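Protocatechuate decarboxylase (Klebsiella pneumoniae, PDB 5O3M) probably catalyses the decarboxylation of protocatechuate (3,4-dihydroxybenzoate) to catechol as a member of the UbiD family of prenylated-flavin-dependent decarboxylases. Local coordinates at residues P24-D27 and L28-I32; Q457-P460 and S461-P464. One frame throughout, in Å; residues are numbered along the deposited sequence.

Interaction 1 (P24-D27 and L28-I32)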
loop_
_atom_site.group_PDB
_atom_site.type_symbol
_atom_site.label_atom_id
_atom_site.label_comp_id
_atom_site.label_asym_id
_atom_site.label_seq_id
_atom_site.Cartn_x
_atom_site.Cartn_y
_atom_site.Cartn_z
ATOM N N PRO A 24 -19.366 -49.472 -24.339
ATOM C CA PRO A 24 -18.003 -49.504 -23.791
ATOM C C PRO A 24 -16.943 -49.106 -24.824
ATOM O O PRO A 24 -16.657 -49.866 -25.737
ATOM C CB PRO A 24 -17.835 -50.967 -23.365
ATOM C CG PRO A 24 -18.811 -51.721 -24.200
ATOM C CD PRO A 24 -19.980 -50.810 -24.380
ATOM N N ILE A 25 -16.364 -47.924 -24.657
ATOM C CA ILE A 25 -15.500 -47.325 -25.669
ATOM C C ILE A 25 -14.099 -47.919 -25.572
ATOM O O ILE A 25 -13.520 -47.987 -24.482
ATOM C CB ILE A 25 -15.462 -45.801 -25.489
ATOM C CG1 ILE A 25 -16.843 -45.195 -25.771
ATOM C CG2 ILE A 25 -14.348 -45.186 -26.326
ATOM C CD1 ILE A 25 -17.028 -43.807 -25.183
ATOM N N GLN A 26 -13.539 -48.345 -26.715
ATOM C CA GLN A 26 -12.148 -48.789 -26.759
ATOM C C GLN A 26 -11.291 -48.037 -27.773
ATOM O O GLN A 26 -10.068 -48.216 -27.776
ATOM C CB GLN A 26 -12.053 -50.308 -27.031
ATOM C CG GLN A 26 -12.400 -50.752 -28.459
ATOM C CD GLN A 26 -11.918 -52.173 -28.806
ATOM O OE1 GLN A 26 -10.966 -52.696 -28.218
ATOM N NE2 GLN A 26 -12.584 -52.794 -29.771
ATOM N N ASP A 27 -11.875 -47.188 -28.611
ATOM C CA ASP A 27 -11.098 -46.402 -29.556
ATOM C C ASP A 27 -11.901 -45.161 -29.916
ATOM O O ASP A 27 -12.981 -44.918 -29.367
ATOM C CB ASP A 27 -10.721 -47.224 -30.795
ATOM C CG ASP A 27 -11.945 -47.703 -31.602
ATOM O OD1 ASP A 27 -13.036 -47.086 -31.526
ATOM O OD2 ASP A 27 -11.802 -48.708 -32.321
ATOM N N LEU A 28 -11.362 -44.378 -30.858
ATOM C CA LEU A 28 -11.972 -43.101 -31.221
ATOM C C LEU A 28 -13.330 -43.287 -31.895
ATOM O O LEU A 28 -14.258 -42.505 -31.654
ATOM C CB LEU A 28 -11.035 -42.318 -32.135
ATOM C CG LEU A 28 -11.552 -40.999 -32.718
ATOM C CD1 LEU A 28 -11.796 -39.923 -31.642
ATOM C CD2 LEU A 28 -10.574 -40.496 -33.753
ATOM N N ARG A 29 -13.463 -44.293 -32.767
ATOM C CA ARG A 29 -14.744 -44.515 -33.438
ATOM C C ARG A 29 -15.847 -44.854 -32.442
ATOM O O ARG A 29 -16.956 -44.309 -32.530
ATOM C CB ARG A 29 -14.598 -45.597 -34.520
ATOM C CG ARG A 29 -13.674 -45.095 -35.634
ATOM C CD ARG A 29 -13.475 -46.046 -36.811
ATOM N NE ARG A 29 -12.371 -45.536 -37.613
ATOM C CZ ARG A 29 -12.047 -45.940 -38.835
ATOM N NH1 ARG A 29 -12.753 -46.888 -39.452
ATOM N NH2 ARG A 29 -11.003 -45.382 -39.444
ATOM N N ASP A 30 -15.566 -45.730 -31.468
ATOM C CA ASP A 30 -16.551 -45.964 -30.409
ATOM C C ASP A 30 -16.979 -44.654 -29.766
ATOM O O ASP A 30 -18.161 -44.458 -29.462
ATOM C CB ASP A 30 -16.005 -46.905 -29.335
ATOM C CG ASP A 30 -15.760 -48.296 -29.845
ATOM O OD1 ASP A 30 -16.193 -48.605 -30.972
ATOM O OD2 ASP A 30 -15.115 -49.078 -29.122
ATOM N N ALA A 31 -16.030 -43.739 -29.549
ATOM C CA ALA A 31 -16.369 -42.483 -28.882
ATOM C C ALA A 31 -17.274 -41.631 -29.753
ATOM O O ALA A 31 -18.228 -41.020 -29.256
ATOM C CB ALA A 31 -15.100 -41.717 -28.511
ATOM N N ILE A 32 -16.983 -41.573 -31.056
ATOM C CA ILE A 32 -17.855 -40.869 -31.993
ATOM C C ILE A 32 -19.243 -41.497 -31.998
ATOM O O ILE A 32 -20.259 -40.793 -32.075
ATOM C CB ILE A 32 -17.231 -40.873 -33.404
ATOM C CG1 ILE A 32 -15.897 -40.124 -33.406
ATOM C CG2 ILE A 32 -18.215 -40.299 -34.426
ATOM C CD1 ILE A 32 -15.169 -40.191 -34.731
#
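D27 caps the start of helix 28-36 by accepting from D30 N, in the role of the N-cap residue. D27 OD1 receives this bond from D30 N at 2.9 Å, along an almost straight N-H...O line of 177° and close to the C-O axis of the carboxylate. A first torsion of 62° sets D27 CG between its own backbone N and carbonyl carbon, folding the acid back over the first turn, whose backbone N-H groups have no earlier helical carbonyls to meet.

The third helical residue returns a bond to the incoming chain: D30 OD2 uses its anti lone pair to accept from Q26 N at 3.0 Å. Here the torsion leaves D30 CG beside its own backbone N (chi1 -66°), with the side chain reaching back along the loop. A longer bond, A31 N to D27 O at 3.3 Å, begins the regular backbone ladder of the helix.

The two acids lie close, with D27 OD1 and D30 OD1 3.5 Å apart, and their mutual repulsion is probably eased by the arginines nearby. D27 OD2 forms salt bridges with R280 and R332, while Q26 OE1 accepts from R263. R29 runs out, extended, to pair its NE with E282 and its NH2 with N333 O, so the helix start is tied to segments next to strands 283-289 and 323-331 of the seven-stranded antiparallel sheet.

The packing within this stretch is carried by I25, D30 and A31. I25 and D30 run antiparallel alongside each other, and the aliphatic part of Q26 lies against the D30 carboxylate, CG to OD2 being 3.3 Å. On the apolar side, the buried I25 sets its CG2 branch 3.8 Å from D30 CB and 4.2 Å from A31 CB.

Interaction 2 (Q457-P460 and S461-P464)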
loop_
_atom_site.group_PDB
_atom_site.type_symbol
_atom_site.label_atom_id
_atom_site.label_comp_id
_atom_site.label_asym_id
_atom_site.label_seq_id
_atom_site.Cartn_x
_atom_site.Cartn_y
_atom_site.Cartn_z
ATOM N N GLN A 457 5.638 -17.872 -19.098
ATOM C CA GLN A 457 6.097 -16.950 -20.126
ATOM C C GLN A 457 5.048 -16.662 -21.189
ATOM O O GLN A 457 5.161 -15.645 -21.882
ATOM C CB GLN A 457 7.348 -17.505 -20.783
ATOM C CG GLN A 457 8.602 -17.136 -20.024
ATOM C CD GLN A 457 9.849 -17.452 -20.817
ATOM O OE1 GLN A 457 10.241 -18.616 -20.937
ATOM N NE2 GLN A 457 10.470 -16.420 -21.387
ATOM N N LEU A 458 4.044 -17.525 -21.347
ATOM C CA LEU A 458 3.060 -17.321 -22.401
ATOM C C LEU A 458 1.933 -16.371 -21.985
ATOM O O LEU A 458 1.084 -16.038 -22.820
ATOM C CB LEU A 458 2.500 -18.680 -22.861
ATOM C CG LEU A 458 3.522 -19.615 -23.511
ATOM C CD1 LEU A 458 2.879 -20.925 -23.989
ATOM C CD2 LEU A 458 4.219 -18.928 -24.673
ATOM N N ASP A 459 1.911 -15.921 -20.733
ATOM C CA ASP A 459 1.132 -14.753 -20.308
ATOM C C ASP A 459 1.861 -13.505 -20.794
ATOM O O ASP A 459 2.949 -13.191 -20.297
ATOM C CB ASP A 459 0.965 -14.725 -18.776
ATOM C CG ASP A 459 0.113 -13.534 -18.267
ATOM O OD1 ASP A 459 -0.235 -12.626 -19.045
ATOM O OD2 ASP A 459 -0.189 -13.495 -17.056
ATOM N N PRO A 460 1.316 -12.779 -21.773
ATOM C CA PRO A 460 2.035 -11.606 -22.292
ATOM C C PRO A 460 2.165 -10.468 -21.286
ATOM O O PRO A 460 3.028 -9.600 -21.473
ATOM C CB PRO A 460 1.196 -11.192 -23.508
ATOM C CG PRO A 460 -0.212 -11.710 -23.175
ATOM C CD PRO A 460 0.030 -13.006 -22.462
ATOM N N SER A 461 1.345 -10.438 -20.230
ATOM C CA SER A 461 1.457 -9.416 -19.190
ATOM C C SER A 461 2.596 -9.687 -18.203
ATOM O O SER A 461 2.892 -8.823 -17.368
ATOM C CB SER A 461 0.112 -9.265 -18.439
ATOM O OG SER A 461 -0.148 -10.323 -17.513
ATOM N N GLN A 462 3.284 -10.828 -18.314
ATOM C CA GLN A 462 4.350 -11.181 -17.371
ATOM C C GLN A 462 5.715 -10.761 -17.924
ATOM O O GLN A 462 6.521 -11.585 -18.381
ATOM C CB GLN A 462 4.290 -12.675 -17.049
ATOM C CG GLN A 462 2.994 -13.053 -16.283
ATOM C CD GLN A 462 2.959 -14.488 -15.789
ATOM O OE1 GLN A 462 3.982 -15.053 -15.400
ATOM N NE2 GLN A 462 1.764 -15.086 -15.794
ATOM N N THR A 463 5.970 -9.451 -17.853
ATOM C CA THR A 463 7.194 -8.844 -18.363
ATOM C C THR A 463 7.574 -7.677 -17.477
ATOM O O THR A 463 6.709 -7.087 -16.812
ATOM C CB THR A 463 7.053 -8.312 -19.803
ATOM O OG1 THR A 463 6.148 -7.190 -19.818
ATOM C CG2 THR A 463 6.606 -9.393 -20.790
ATOM N N PRO A 464 8.850 -7.263 -17.494
ATOM C CA PRO A 464 9.240 -6.010 -16.822
ATOM C C PRO A 464 8.553 -4.783 -17.400
ATOM O O PRO A 464 8.395 -3.786 -16.686
ATOM C CB PRO A 464 10.774 -5.942 -17.029
ATOM C CG PRO A 464 11.194 -7.377 -17.395
ATOM C CD PRO A 464 9.990 -7.915 -18.179
HETATM O O HOH W 1 6.256 -13.138 -20.931
HETATM O O HOH W 2 4.112 -7.172 -21.408
#
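The carboxylate of D459 and the side-chain amide of Q462 stand almost upright to each other, their planes 78° apart, across a type I beta turn running from D459 to Q462. One face of the carboxylate is turned to S461, whose N and OG both reach OD1 from that same side. S461 N, at 2.9 Å, comes in well above the plane and closes an Asx turn inside the beta turn. S461 OG donates from 2.8 Å, on the syn side and less steeply. The other oxygen is met on the anti side, less far out of the plane: Q462 NE2 lies 2.8 Å from D459 OD2, which is nearly in the amide plane. With D459 CG anti to its backbone N (chi1 -178°), the acid extends over the turn and both oxygens are engaged.

The backbone bond of the turn itself, Q462 N to D459 O, measures 3.1 Å, and Q462 then forms the centre of an inverse gamma turn. Bonds at both ends, NE2 to D459 OD2 and OE1 from H456 N, together hold the rotation of the Q462 amide.

This turn lies in the loop between the antiparallel strands 447-454 and 475-482, at a subunit interface. K416 forms a salt bridge with D459 OD2 and also bonds S461 OG, probably favouring the charged acid, and Q442 of the second subunit bonds the same hydroxyl. F493 of that subunit packs on P460.

One water bridges P460 O, within the turn, and T463 OG1, just after it: it donates to P460 O at 2.7 Å and lies 2.6 Å from T463 OG1.

Both interactions illustrate how an aspartate can organise a change in chain direction by accepting hydrogen bonds from backbone N-H groups: in 24-32 from the residue three places on, at a helix start, in 457-464 from the residue two places on, within a turn. They do not touch: their centres lie 40 Å apart and their nearest atoms about 25 Å, on opposite sides of the chain's centre. Interaction 1 is served by arginines of its own chain, whereas interaction 2 is shared with a second subunit. Neither contributes to the pentane-1,5-diol sites, one lined by C170, L340, H347, L350 and A351, the other by D422, E423, D424, R440, V485 and K490.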